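Local coordinates for succinate dehydrogenase subunit A (Mycolicibacterium smegmatis MC2 51, PDB 6LUM), which probably serves as the FAD-carrying subunit of the respiratory complex, oxidising succinate to fumarate and passing the electrons on toward the quinone pool, at residues L234-H240 against L517-T521; L369-T373 against T552-K556; L475-L479 against V522-L526. All blocks are in the same frame, centred on the assembly; numbering follows the deposited sequence.

Contact 1: L234-H240 against L517-T521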
ATOM      1  N   LEU D 234     -27.385 -40.434 -13.593  1.00 18.44           N
ATOM      2  CA  LEU D 234     -28.187 -39.374 -13.001  1.00 18.44           C
ATOM      3  C   LEU D 234     -29.166 -39.996 -12.023  1.00 18.44           C
ATOM      4  O   LEU D 234     -29.766 -41.029 -12.316  1.00 18.44           O
ATOM      5  CB  LEU D 234     -28.950 -38.578 -14.054  1.00 18.44           C
ATOM      6  CG  LEU D 234     -28.202 -37.483 -14.802  1.00 18.44           C
ATOM      7  CD1 LEU D 234     -29.182 -36.634 -15.534  1.00 18.44           C
ATOM      8  CD2 LEU D 234     -27.402 -36.649 -13.860  1.00 18.44           C
ATOM      9  N   GLU D 235     -29.342 -39.358 -10.876  1.00 26.64           N
ATOM     10  CA  GLU D 235     -30.009 -39.971  -9.738  1.00 26.64           C
ATOM     11  C   GLU D 235     -31.300 -39.238  -9.411  1.00 26.64           C
ATOM     12  O   GLU D 235     -31.299 -38.015  -9.276  1.00 26.64           O
ATOM     13  CB  GLU D 235     -29.086 -39.967  -8.523  1.00 26.64           C
ATOM     14  CG  GLU D 235     -29.587 -40.768  -7.354  1.00 26.64           C
ATOM     15  CD  GLU D 235     -28.940 -40.363  -6.050  1.00 26.64           C
ATOM     16  OE1 GLU D 235     -27.699 -40.386  -5.957  1.00 26.64           O
ATOM     17  OE2 GLU D 235     -29.676 -40.018  -5.109  1.00 26.64           O
ATOM     18  N   ASP D 236     -32.393 -39.991  -9.286  1.00 28.52           N
ATOM     19  CA  ASP D 236     -33.648 -39.487  -8.728  1.00 28.52           C
ATOM     20  C   ASP D 236     -34.215 -38.319  -9.525  1.00 28.52           C
ATOM     21  O   ASP D 236     -34.592 -37.293  -8.967  1.00 28.52           O
ATOM     22  CB  ASP D 236     -33.459 -39.079  -7.268  1.00 28.52           C
ATOM     23  CG  ASP D 236     -33.965 -40.114  -6.301  1.00 28.52           C
ATOM     24  OD1 ASP D 236     -34.670 -41.044  -6.742  1.00 28.52           O
ATOM     25  OD2 ASP D 236     -33.664 -39.990  -5.095  1.00 28.52           O
ATOM     26  N   MET D 237     -34.307 -38.486 -10.840  1.00 22.55           N
ATOM     27  CA  MET D 237     -34.709 -37.378 -11.695  1.00 22.55           C
ATOM     28  C   MET D 237     -36.212 -37.259 -11.879  1.00 22.55           C
ATOM     29  O   MET D 237     -36.668 -36.273 -12.459  1.00 22.55           O
ATOM     30  CB  MET D 237     -34.041 -37.497 -13.060  1.00 22.55           C
ATOM     31  CG  MET D 237     -32.655 -36.922 -13.103  1.00 22.55           C
ATOM     32  SD  MET D 237     -32.632 -35.138 -13.035  1.00 22.55           S
ATOM     33  CE  MET D 237     -33.502 -34.745 -14.540  1.00 22.55           C
ATOM     34  N   GLU D 238     -36.994 -38.214 -11.403  1.00 22.92           N
ATOM     35  CA  GLU D 238     -38.438 -38.119 -11.510  1.00 22.92           C
ATOM     36  C   GLU D 238     -39.067 -37.350 -10.365  1.00 22.92           C
ATOM     37  O   GLU D 238     -40.294 -37.261 -10.302  1.00 22.92           O
ATOM     38  CB  GLU D 238     -39.055 -39.509 -11.579  1.00 22.92           C
ATOM     39  CG  GLU D 238     -39.043 -40.259 -10.273  1.00 22.92           C
ATOM     40  CD  GLU D 238     -37.770 -41.037 -10.063  1.00 22.92           C
ATOM     41  OE1 GLU D 238     -36.757 -40.707 -10.708  1.00 22.92           O
ATOM     42  OE2 GLU D 238     -37.779 -41.988  -9.263  1.00 22.92           O
ATOM     43  N   PHE D 239     -38.266 -36.799  -9.464  1.00 21.13           N
ATOM     44  CA  PHE D 239     -38.769 -36.078  -8.300  1.00 21.13           C
ATOM     45  C   PHE D 239     -38.641 -34.591  -8.577  1.00 21.13           C
ATOM     46  O   PHE D 239     -37.621 -33.972  -8.284  1.00 21.13           O
ATOM     47  CB  PHE D 239     -38.021 -36.480  -7.039  1.00 21.13           C
ATOM     48  CG  PHE D 239     -38.418 -37.815  -6.517  1.00 21.13           C
ATOM     49  CD1 PHE D 239     -39.696 -38.040  -6.071  1.00 21.13           C
ATOM     50  CD2 PHE D 239     -37.525 -38.851  -6.494  1.00 21.13           C
ATOM     51  CE1 PHE D 239     -40.066 -39.260  -5.608  1.00 21.13           C
ATOM     52  CE2 PHE D 239     -37.898 -40.073  -6.031  1.00 21.13           C
ATOM     53  CZ  PHE D 239     -39.171 -40.276  -5.587  1.00 21.13           C
ATOM     54  N   HIS D 240     -39.692 -34.023  -9.151  1.00 19.49           N
ATOM     55  CA  HIS D 240     -39.807 -32.589  -9.343  1.00 19.49           C
ATOM     56  C   HIS D 240     -40.786 -32.035  -8.327  1.00 19.49           C
ATOM     57  O   HIS D 240     -41.841 -32.622  -8.088  1.00 19.49           O
ATOM     58  CB  HIS D 240     -40.281 -32.254 -10.755  1.00 19.49           C
ATOM     59  CG  HIS D 240     -39.235 -32.456 -11.800  1.00 19.49           C
ATOM     60  ND1 HIS D 240     -38.301 -31.495 -12.109  1.00 19.49           N
ATOM     61  CD2 HIS D 240     -38.964 -33.515 -12.595  1.00 19.49           C
ATOM     62  CE1 HIS D 240     -37.499 -31.953 -13.051  1.00 19.49           C
ATOM     63  NE2 HIS D 240     -37.880 -33.177 -13.363  1.00 19.49           N
ATOM     64  N   LEU D 517     -32.999 -34.683 -20.853  1.00 15.12           N
ATOM     65  CA  LEU D 517     -33.487 -34.691 -19.481  1.00 15.12           C
ATOM     66  C   LEU D 517     -34.965 -35.029 -19.412  1.00 15.12           C
ATOM     67  O   LEU D 517     -35.408 -35.675 -18.457  1.00 15.12           O
ATOM     68  CB  LEU D 517     -33.221 -33.346 -18.825  1.00 15.12           C
ATOM     69  CG  LEU D 517     -31.749 -32.970 -18.809  1.00 15.12           C
ATOM     70  CD1 LEU D 517     -31.553 -31.657 -18.110  1.00 15.12           C
ATOM     71  CD2 LEU D 517     -30.960 -34.055 -18.136  1.00 15.12           C
ATOM     72  N   ALA D 518     -35.743 -34.621 -20.409  1.00 14.49           N
ATOM     73  CA  ALA D 518     -37.148 -34.986 -20.415  1.00 14.49           C
ATOM     74  C   ALA D 518     -37.320 -36.492 -20.498  1.00 14.49           C
ATOM     75  O   ALA D 518     -38.144 -37.071 -19.778  1.00 14.49           O
ATOM     76  CB  ALA D 518     -37.854 -34.299 -21.572  1.00 14.49           C
ATOM     77  N   GLU D 519     -36.552 -37.153 -21.361  1.00 20.99           N
ATOM     78  CA  GLU D 519     -36.709 -38.602 -21.445  1.00 20.99           C
ATOM     79  C   GLU D 519     -36.243 -39.288 -20.171  1.00 20.99           C
ATOM     80  O   GLU D 519     -36.847 -40.277 -19.746  1.00 20.99           O
ATOM     81  CB  GLU D 519     -35.967 -39.172 -22.643  1.00 20.99           C
ATOM     82  CG  GLU D 519     -36.589 -40.464 -23.124  1.00 20.99           C
ATOM     83  CD  GLU D 519     -35.723 -41.209 -24.117  1.00 20.99           C
ATOM     84  OE1 GLU D 519     -35.658 -42.453 -24.037  1.00 20.99           O
ATOM     85  OE2 GLU D 519     -35.106 -40.554 -24.981  1.00 20.99           O
ATOM     86  N   VAL D 520     -35.172 -38.788 -19.550  1.00 16.42           N
ATOM     87  CA  VAL D 520     -34.728 -39.358 -18.275  1.00 16.42           C
ATOM     88  C   VAL D 520     -35.837 -39.276 -17.239  1.00 16.42           C
ATOM     89  O   VAL D 520     -36.145 -40.256 -16.548  1.00 16.42           O
ATOM     90  CB  VAL D 520     -33.466 -38.648 -17.769  1.00 16.42           C
ATOM     91  CG1 VAL D 520     -33.038 -39.243 -16.470  1.00 16.42           C
ATOM     92  CG2 VAL D 520     -32.385 -38.769 -18.766  1.00 16.42           C
ATOM     93  N   THR D 521     -36.440 -38.095 -17.102  1.00 15.93           N
ATOM     94  CA  THR D 521     -37.517 -37.915 -16.138  1.00 15.93           C
ATOM     95  C   THR D 521     -38.666 -38.866 -16.416  1.00 15.93           C
ATOM     96  O   THR D 521     -39.202 -39.490 -15.496  1.00 15.93           O
ATOM     97  CB  THR D 521     -38.010 -36.474 -16.166  1.00 15.93           C
ATOM     98  OG1 THR D 521     -36.970 -35.607 -15.714  1.00 15.93           O
ATOM     99  CG2 THR D 521     -39.204 -36.317 -15.271  1.00 15.93           C
TER
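Met237 lays CB and CG against Val520 of helix 503-527 and its terminal CE against Thr521. Its CB lies 4.0 Å from CG1 of Val520, the two side chains crossing at a slant. Beyond that point the thioether folds twice, at chi2 (-72°) and chi3 (-63°), which sets its methyl CE 3.8 Å from OG1 of Thr521. An unbranched, flexible methionine suits the place, since its base can rest on Val520 while its folded end turns to the neighbouring Thr521. Leu234, three residues earlier and in strand 234-235, meets the preceding turn of the helix: its CD1 is 4.1 Å from CD2 of Leu517, and the two leucines cross nearly at right angles. Met237 belongs to a type I beta turn, Asp236 to Phe239, that follows strand 234-235, an outer strand of a three-stranded antiparallel sheet. The contact thus sets this edge strand and the turn after it, part of the FAD-binding domain, against a helix of the C-terminal region; the side chain of Leu517 is about 10 Å from the bound FAD. Thr521 sits where the turn comes closest, its OG1 3.3 Å from Met237 O, a close approach only. The hydroxyl is given to its own helix, OG1 donating to Leu517 O at 3.2 Å from one face of that carbonyl while Thr521 N arrives from the other. With OG1 beside its backbone N and CG2 turned anti to it, the threonine presents the hydroxyl in the plane of the His240 ring at its edge, 3.5 Å from NE2, whereas CG2 approaches CD2 of the same ring. Glu238 touches with its aliphatic part alone, CB lying 3.9 Å from Thr521 O; its carboxylate turns to a salt bridge with Arg528. Helix 223-229 adds Leu224 and Phe228 to the same apolar layer.

Contact 2: L369-T373 against T552-K556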
ATOM      1  N   LEU D 369     -20.075 -39.578  -8.187  1.00 25.50           N
ATOM      2  CA  LEU D 369     -20.025 -41.023  -8.314  1.00 25.50           C
ATOM      3  C   LEU D 369     -20.106 -41.437  -9.777  1.00 25.50           C
ATOM      4  O   LEU D 369     -20.597 -40.703 -10.632  1.00 25.50           O
ATOM      5  CB  LEU D 369     -21.169 -41.679  -7.550  1.00 25.50           C
ATOM      6  CG  LEU D 369     -21.324 -41.349  -6.078  1.00 25.50           C
ATOM      7  CD1 LEU D 369     -22.476 -42.125  -5.511  1.00 25.50           C
ATOM      8  CD2 LEU D 369     -20.074 -41.694  -5.352  1.00 25.50           C
ATOM      9  N   ARG D 370     -19.617 -42.637 -10.058  1.00 35.18           N
ATOM     10  CA  ARG D 370     -19.863 -43.287 -11.332  1.00 35.18           C
ATOM     11  C   ARG D 370     -20.471 -44.666 -11.168  1.00 35.18           C
ATOM     12  O   ARG D 370     -20.804 -45.299 -12.172  1.00 35.18           O
ATOM     13  CB  ARG D 370     -18.571 -43.401 -12.147  1.00 35.18           C
ATOM     14  CG  ARG D 370     -17.705 -44.567 -11.751  1.00 35.18           C
ATOM     15  CD  ARG D 370     -16.663 -44.868 -12.803  1.00 35.18           C
ATOM     16  NE  ARG D 370     -15.863 -46.026 -12.426  1.00 35.18           N
ATOM     17  CZ  ARG D 370     -14.695 -45.951 -11.803  1.00 35.18           C
ATOM     18  NH1 ARG D 370     -14.184 -44.770 -11.488  1.00 35.18           N
ATOM     19  NH2 ARG D 370     -14.039 -47.058 -11.497  1.00 35.18           N
ATOM     20  N   ASP D 371     -20.619 -45.142  -9.940  1.00 38.29           N
ATOM     21  CA  ASP D 371     -21.319 -46.373  -9.612  1.00 38.29           C
ATOM     22  C   ASP D 371     -22.110 -46.066  -8.351  1.00 38.29           C
ATOM     23  O   ASP D 371     -22.317 -44.901  -7.996  1.00 38.29           O
ATOM     24  CB  ASP D 371     -20.339 -47.538  -9.425  1.00 38.29           C
ATOM     25  CG  ASP D 371     -19.821 -48.084 -10.737  1.00 38.29           C
ATOM     26  OD1 ASP D 371     -20.538 -47.982 -11.753  1.00 38.29           O
ATOM     27  OD2 ASP D 371     -18.689 -48.613 -10.754  1.00 38.29           O
ATOM     28  N   ASN D 372     -22.579 -47.095  -7.659  1.00 38.04           N
ATOM     29  CA  ASN D 372     -23.106 -46.842  -6.328  1.00 38.04           C
ATOM     30  C   ASN D 372     -21.995 -46.617  -5.313  1.00 38.04           C
ATOM     31  O   ASN D 372     -22.271 -46.144  -4.208  1.00 38.04           O
ATOM     32  CB  ASN D 372     -23.992 -47.999  -5.868  1.00 38.04           C
ATOM     33  CG  ASN D 372     -24.999 -48.404  -6.913  1.00 38.04           C
ATOM     34  OD1 ASN D 372     -25.416 -47.592  -7.732  1.00 38.04           O
ATOM     35  ND2 ASN D 372     -25.403 -49.665  -6.888  1.00 38.04           N
ATOM     36  N   THR D 373     -20.755 -46.946  -5.663  1.00 38.73           N
ATOM     37  CA  THR D 373     -19.627 -46.900  -4.737  1.00 38.73           C
ATOM     38  C   THR D 373     -18.445 -46.092  -5.248  1.00 38.73           C
ATOM     39  O   THR D 373     -17.809 -45.390  -4.462  1.00 38.73           O
ATOM     40  CB  THR D 373     -19.146 -48.322  -4.423  1.00 38.73           C
ATOM     41  OG1 THR D 373     -18.299 -48.777  -5.484  1.00 38.73           O
ATOM     42  CG2 THR D 373     -20.314 -49.279  -4.281  1.00 38.73           C
ATOM     43  N   THR D 552     -33.171 -44.058  -7.708  1.00 29.31           N
ATOM     44  CA  THR D 552     -33.074 -44.555  -9.069  1.00 29.31           C
ATOM     45  C   THR D 552     -31.883 -43.905  -9.746  1.00 29.31           C
ATOM     46  O   THR D 552     -31.673 -42.700  -9.612  1.00 29.31           O
ATOM     47  CB  THR D 552     -34.346 -44.237  -9.851  1.00 29.31           C
ATOM     48  OG1 THR D 552     -35.467 -44.872  -9.228  1.00 29.31           O
ATOM     49  CG2 THR D 552     -34.227 -44.727 -11.271  1.00 29.31           C
ATOM     50  N   MET D 553     -31.099 -44.695 -10.468  1.00 30.88           N
ATOM     51  CA  MET D 553     -29.954 -44.179 -11.201  1.00 30.88           C
ATOM     52  C   MET D 553     -30.088 -44.577 -12.659  1.00 30.88           C
ATOM     53  O   MET D 553     -30.438 -45.717 -12.962  1.00 30.88           O
ATOM     54  CB  MET D 553     -28.648 -44.695 -10.606  1.00 30.88           C
ATOM     55  CG  MET D 553     -28.489 -44.320  -9.156  1.00 30.88           C
ATOM     56  SD  MET D 553     -26.829 -44.549  -8.533  1.00 30.88           S
ATOM     57  CE  MET D 553     -25.987 -43.241  -9.388  1.00 30.88           C
ATOM     58  N   ALA D 554     -29.837 -43.634 -13.555  1.00 24.14           N
ATOM     59  CA  ALA D 554     -30.038 -43.839 -14.978  1.00 24.14           C
ATOM     60  C   ALA D 554     -28.723 -43.644 -15.708  1.00 24.14           C
ATOM     61  O   ALA D 554     -28.006 -42.669 -15.450  1.00 24.14           O
ATOM     62  CB  ALA D 554     -31.092 -42.881 -15.520  1.00 24.14           C
ATOM     63  N   TYR D 555     -28.410 -44.576 -16.607  1.00 26.73           N
ATOM     64  CA  TYR D 555     -27.228 -44.530 -17.451  1.00 26.73           C
ATOM     65  C   TYR D 555     -27.651 -44.501 -18.910  1.00 26.73           C
ATOM     66  O   TYR D 555     -28.568 -45.221 -19.313  1.00 26.73           O
ATOM     67  CB  TYR D 555     -26.321 -45.741 -17.233  1.00 26.73           C
ATOM     68  CG  TYR D 555     -25.891 -45.992 -15.814  1.00 26.73           C
ATOM     69  CD1 TYR D 555     -26.708 -46.671 -14.934  1.00 26.73           C
ATOM     70  CD2 TYR D 555     -24.652 -45.577 -15.366  1.00 26.73           C
ATOM     71  CE1 TYR D 555     -26.317 -46.910 -13.649  1.00 26.73           C
ATOM     72  CE2 TYR D 555     -24.252 -45.814 -14.080  1.00 26.73           C
ATOM     73  CZ  TYR D 555     -25.090 -46.480 -13.225  1.00 26.73           C
ATOM     74  OH  TYR D 555     -24.696 -46.722 -11.933  1.00 26.73           O
ATOM     75  N   LYS D 556     -26.970 -43.682 -19.699  1.00 30.39           N
ATOM     76  CA  LYS D 556     -27.222 -43.595 -21.128  1.00 30.39           C
ATOM     77  C   LYS D 556     -26.351 -44.604 -21.858  1.00 30.39           C
ATOM     78  O   LYS D 556     -25.181 -44.786 -21.519  1.00 30.39           O
ATOM     79  CB  LYS D 556     -26.930 -42.187 -21.635  1.00 30.39           C
ATOM     80  CG  LYS D 556     -27.401 -41.911 -23.040  1.00 30.39           C
ATOM     81  CD  LYS D 556     -26.777 -40.636 -23.554  1.00 30.39           C
ATOM     82  CE  LYS D 556     -27.372 -40.230 -24.876  1.00 30.39           C
ATOM     83  NZ  LYS D 556     -28.796 -39.856 -24.726  1.00 30.39           N
TER
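OD1 of Asn372 has two neighbours on strand 550-556, the nearer being SD of Met553 at 3.4 Å. The other, OH of Tyr555, stands 4.4 Å from OD1, too far for a hydrogen bond. The asparagine and methionine side chains meet at a slant. Met553 runs out almost straight from the strand through chi2 and bends at chi3 (70°), which turns its methyl CE toward the main chain of the loop, 4.3 Å from Asp371 O. An unbranched, polarisable thioether is well suited to lie next to amide and carbonyl oxygens without demanding a bond from them. Two residues on, Tyr555 points the same way, as expected for a strand, and reaches across to the loop with its phenol group. Arg370 O lies at the ring's edge, near its plane and 4.0 Å from CE2, while the hydroxyl OH is 4.1 Å from CA of Asp371. The ring also makes a cation-pi contact with Arg566 of the neighbouring strand 565-571, and both Met553 and Tyr555 touch Pro233. This contact therefore joins the middle strand of the antiparallel sheet to the loop between strands 367-369 and 375-376. The CA atoms of Asn372 and Met553, the nearest pair, are 8.8 Å apart, and the segments meet through nothing but van der Waals and weakly polar approaches; the join therefore depends on the reach of a methionine and a tyrosine rather than on directed bonds.

Contact 3: L475-L479 against V522-L526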
ATOM      1  N   LEU D 475     -47.725 -41.336 -19.171  1.00 30.31           N
ATOM      2  CA  LEU D 475     -46.276 -41.398 -19.300  1.00 30.31           C
ATOM      3  C   LEU D 475     -45.857 -42.084 -20.594  1.00 30.31           C
ATOM      4  O   LEU D 475     -44.872 -41.677 -21.216  1.00 30.31           O
ATOM      5  CB  LEU D 475     -45.676 -42.098 -18.089  1.00 30.31           C
ATOM      6  CG  LEU D 475     -45.668 -41.232 -16.836  1.00 30.31           C
ATOM      7  CD1 LEU D 475     -45.323 -42.057 -15.638  1.00 30.31           C
ATOM      8  CD2 LEU D 475     -44.696 -40.097 -16.985  1.00 30.31           C
ATOM      9  N   LYS D 476     -46.602 -43.093 -21.042  1.00 33.71           N
ATOM     10  CA  LYS D 476     -46.290 -43.699 -22.330  1.00 33.71           C
ATOM     11  C   LYS D 476     -46.552 -42.727 -23.474  1.00 33.71           C
ATOM     12  O   LYS D 476     -45.773 -42.661 -24.436  1.00 33.71           O
ATOM     13  CB  LYS D 476     -47.096 -44.980 -22.514  1.00 33.71           C
ATOM     14  CG  LYS D 476     -46.725 -46.060 -21.525  1.00 33.71           C
ATOM     15  CD  LYS D 476     -47.042 -47.438 -22.052  1.00 33.71           C
ATOM     16  CE  LYS D 476     -46.356 -48.493 -21.212  1.00 33.71           C
ATOM     17  NZ  LYS D 476     -44.921 -48.170 -21.017  1.00 33.71           N
ATOM     18  N   GLN D 477     -47.648 -41.971 -23.389  1.00 35.64           N
ATOM     19  CA  GLN D 477     -47.917 -40.942 -24.384  1.00 35.64           C
ATOM     20  C   GLN D 477     -46.779 -39.936 -24.449  1.00 35.64           C
ATOM     21  O   GLN D 477     -46.327 -39.559 -25.536  1.00 35.64           O
ATOM     22  CB  GLN D 477     -49.233 -40.241 -24.060  1.00 35.64           C
ATOM     23  CG  GLN D 477     -49.577 -39.119 -25.005  1.00 35.64           C
ATOM     24  CD  GLN D 477     -50.038 -39.625 -26.346  1.00 35.64           C
ATOM     25  OE1 GLN D 477     -50.402 -40.789 -26.490  1.00 35.64           O
ATOM     26  NE2 GLN D 477     -50.028 -38.753 -27.341  1.00 35.64           N
ATOM     27  N   ALA D 478     -46.299 -39.490 -23.289  1.00 28.78           N
ATOM     28  CA  ALA D 478     -45.192 -38.546 -23.276  1.00 28.78           C
ATOM     29  C   ALA D 478     -43.921 -39.167 -23.831  1.00 28.78           C
ATOM     30  O   ALA D 478     -43.117 -38.469 -24.451  1.00 28.78           O
ATOM     31  CB  ALA D 478     -44.959 -38.021 -21.864  1.00 28.78           C
ATOM     32  N   LEU D 479     -43.721 -40.470 -23.635  1.00 28.78           N
ATOM     33  CA  LEU D 479     -42.552 -41.122 -24.225  1.00 28.78           C
ATOM     34  C   LEU D 479     -42.616 -41.106 -25.745  1.00 28.78           C
ATOM     35  O   LEU D 479     -41.620 -40.803 -26.416  1.00 28.78           O
ATOM     36  CB  LEU D 479     -42.424 -42.552 -23.719  1.00 28.78           C
ATOM     37  CG  LEU D 479     -41.365 -42.758 -22.646  1.00 28.78           C
ATOM     38  CD1 LEU D 479     -41.303 -44.216 -22.263  1.00 28.78           C
ATOM     39  CD2 LEU D 479     -40.026 -42.273 -23.144  1.00 28.78           C
ATOM     40  N   VAL D 522     -39.055 -39.001 -17.681  1.00 18.01           N
ATOM     41  CA  VAL D 522     -40.231 -39.810 -17.982  1.00 18.01           C
ATOM     42  C   VAL D 522     -39.963 -41.286 -17.722  1.00 18.01           C
ATOM     43  O   VAL D 522     -40.821 -41.990 -17.183  1.00 18.01           O
ATOM     44  CB  VAL D 522     -40.701 -39.566 -19.423  1.00 18.01           C
ATOM     45  CG1 VAL D 522     -41.766 -40.557 -19.785  1.00 18.01           C
ATOM     46  CG2 VAL D 522     -41.235 -38.166 -19.557  1.00 18.01           C
ATOM     47  N   VAL D 523     -38.775 -41.789 -18.075  1.00 21.46           N
ATOM     48  CA  VAL D 523     -38.516 -43.212 -17.843  1.00 21.46           C
ATOM     49  C   VAL D 523     -38.371 -43.500 -16.353  1.00 21.46           C
ATOM     50  O   VAL D 523     -38.826 -44.541 -15.866  1.00 21.46           O
ATOM     51  CB  VAL D 523     -37.292 -43.703 -18.633  1.00 21.46           C
ATOM     52  CG1 VAL D 523     -37.593 -43.720 -20.102  1.00 21.46           C
ATOM     53  CG2 VAL D 523     -36.086 -42.869 -18.342  1.00 21.46           C
ATOM     54  N   GLY D 524     -37.765 -42.585 -15.596  1.00 20.90           N
ATOM     55  CA  GLY D 524     -37.721 -42.775 -14.156  1.00 20.90           C
ATOM     56  C   GLY D 524     -39.103 -42.798 -13.531  1.00 20.90           C
ATOM     57  O   GLY D 524     -39.427 -43.683 -12.729  1.00 20.90           O
ATOM     58  N   ALA D 525     -39.943 -41.823 -13.889  1.00 24.11           N
ATOM     59  CA  ALA D 525     -41.287 -41.750 -13.334  1.00 24.11           C
ATOM     60  C   ALA D 525     -42.167 -42.897 -13.791  1.00 24.11           C
ATOM     61  O   ALA D 525     -43.137 -43.223 -13.107  1.00 24.11           O
ATOM     62  CB  ALA D 525     -41.941 -40.429 -13.713  1.00 24.11           C
ATOM     63  N   LEU D 526     -41.872 -43.497 -14.938  1.00 25.40           N
ATOM     64  CA  LEU D 526     -42.612 -44.675 -15.361  1.00 25.40           C
ATOM     65  C   LEU D 526     -42.120 -45.920 -14.649  1.00 25.40           C
ATOM     66  O   LEU D 526     -42.878 -46.875 -14.474  1.00 25.40           O
ATOM     67  CB  LEU D 526     -42.492 -44.844 -16.872  1.00 25.40           C
ATOM     68  CG  LEU D 526     -43.355 -45.899 -17.544  1.00 25.40           C
ATOM     69  CD1 LEU D 526     -44.774 -45.783 -17.066  1.00 25.40           C
ATOM     70  CD2 LEU D 526     -43.284 -45.718 -19.039  1.00 25.40           C
TER
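Leu479 overlaps Val522, its branch carbon CG resting 3.6 Å from CG1 of the valine as the two side chains slide past each other in opposite directions. Its two methyls reach Val523 and, a turn on from Val522, Leu526: CD2 lies 4.2 Å from CG1 of Val523, and CD1 lies 4.1 Å from CD2 of Leu526. One branched leucine thus spans both a neighbouring position and a full turn of the facing helix. Val522 can receive it because chi1 of 171° holds CG1 anti to the backbone N, pointing into the interface between Leu475 and Leu479. The segments belong to helices 472-488 and 503-527, which run antiparallel at 158°, their local axes 9.9 Å apart, within the helical C-terminal region of the fumarate reductase flavoprotein family; helix 451-465 lies beside them, with Met462 touching Val522. Leu475 faces the far end of the patch. Its CD1 approaches CB of Ala525 at 4.2 Å, where a small residue lets the leucine come in close to the helix backbone, and its CB meets CD1 of Leu526 at 3.9 Å. Ala478, similarly small, allows CG2 of Val522 to approach its CB at 4.4 Å. Lys476, on the exposed side, crosses Leu526 at about a right angle, bends at its last torsion and brings NZ near CD2 of the leucine, an approach of packing rather than of charge.

Overall arrangement
Followed from the N terminus, the chain gives strand 234-235 and its turn first, then loop 369-373, then helix 472-488. Helix 503-527 closes contact 1 first, with residues 517-521, then contact 3, the shortest loop, with 522-526; strand 550-556 closes contact 2 last. Contact 3 is nested inside the loop of contact 2, while contact 1 crosses both. Helix 503-527 is shared by contacts 1 and 3, whose centres lie about 10 Å apart. Contacts 1 and 2 meet in the antiparallel sheet, which joins a strand of the FAD-binding domain to one of the C-terminal region and is tied to helix 503-527, and through it to helix 472-488, as well as to loop 369-373.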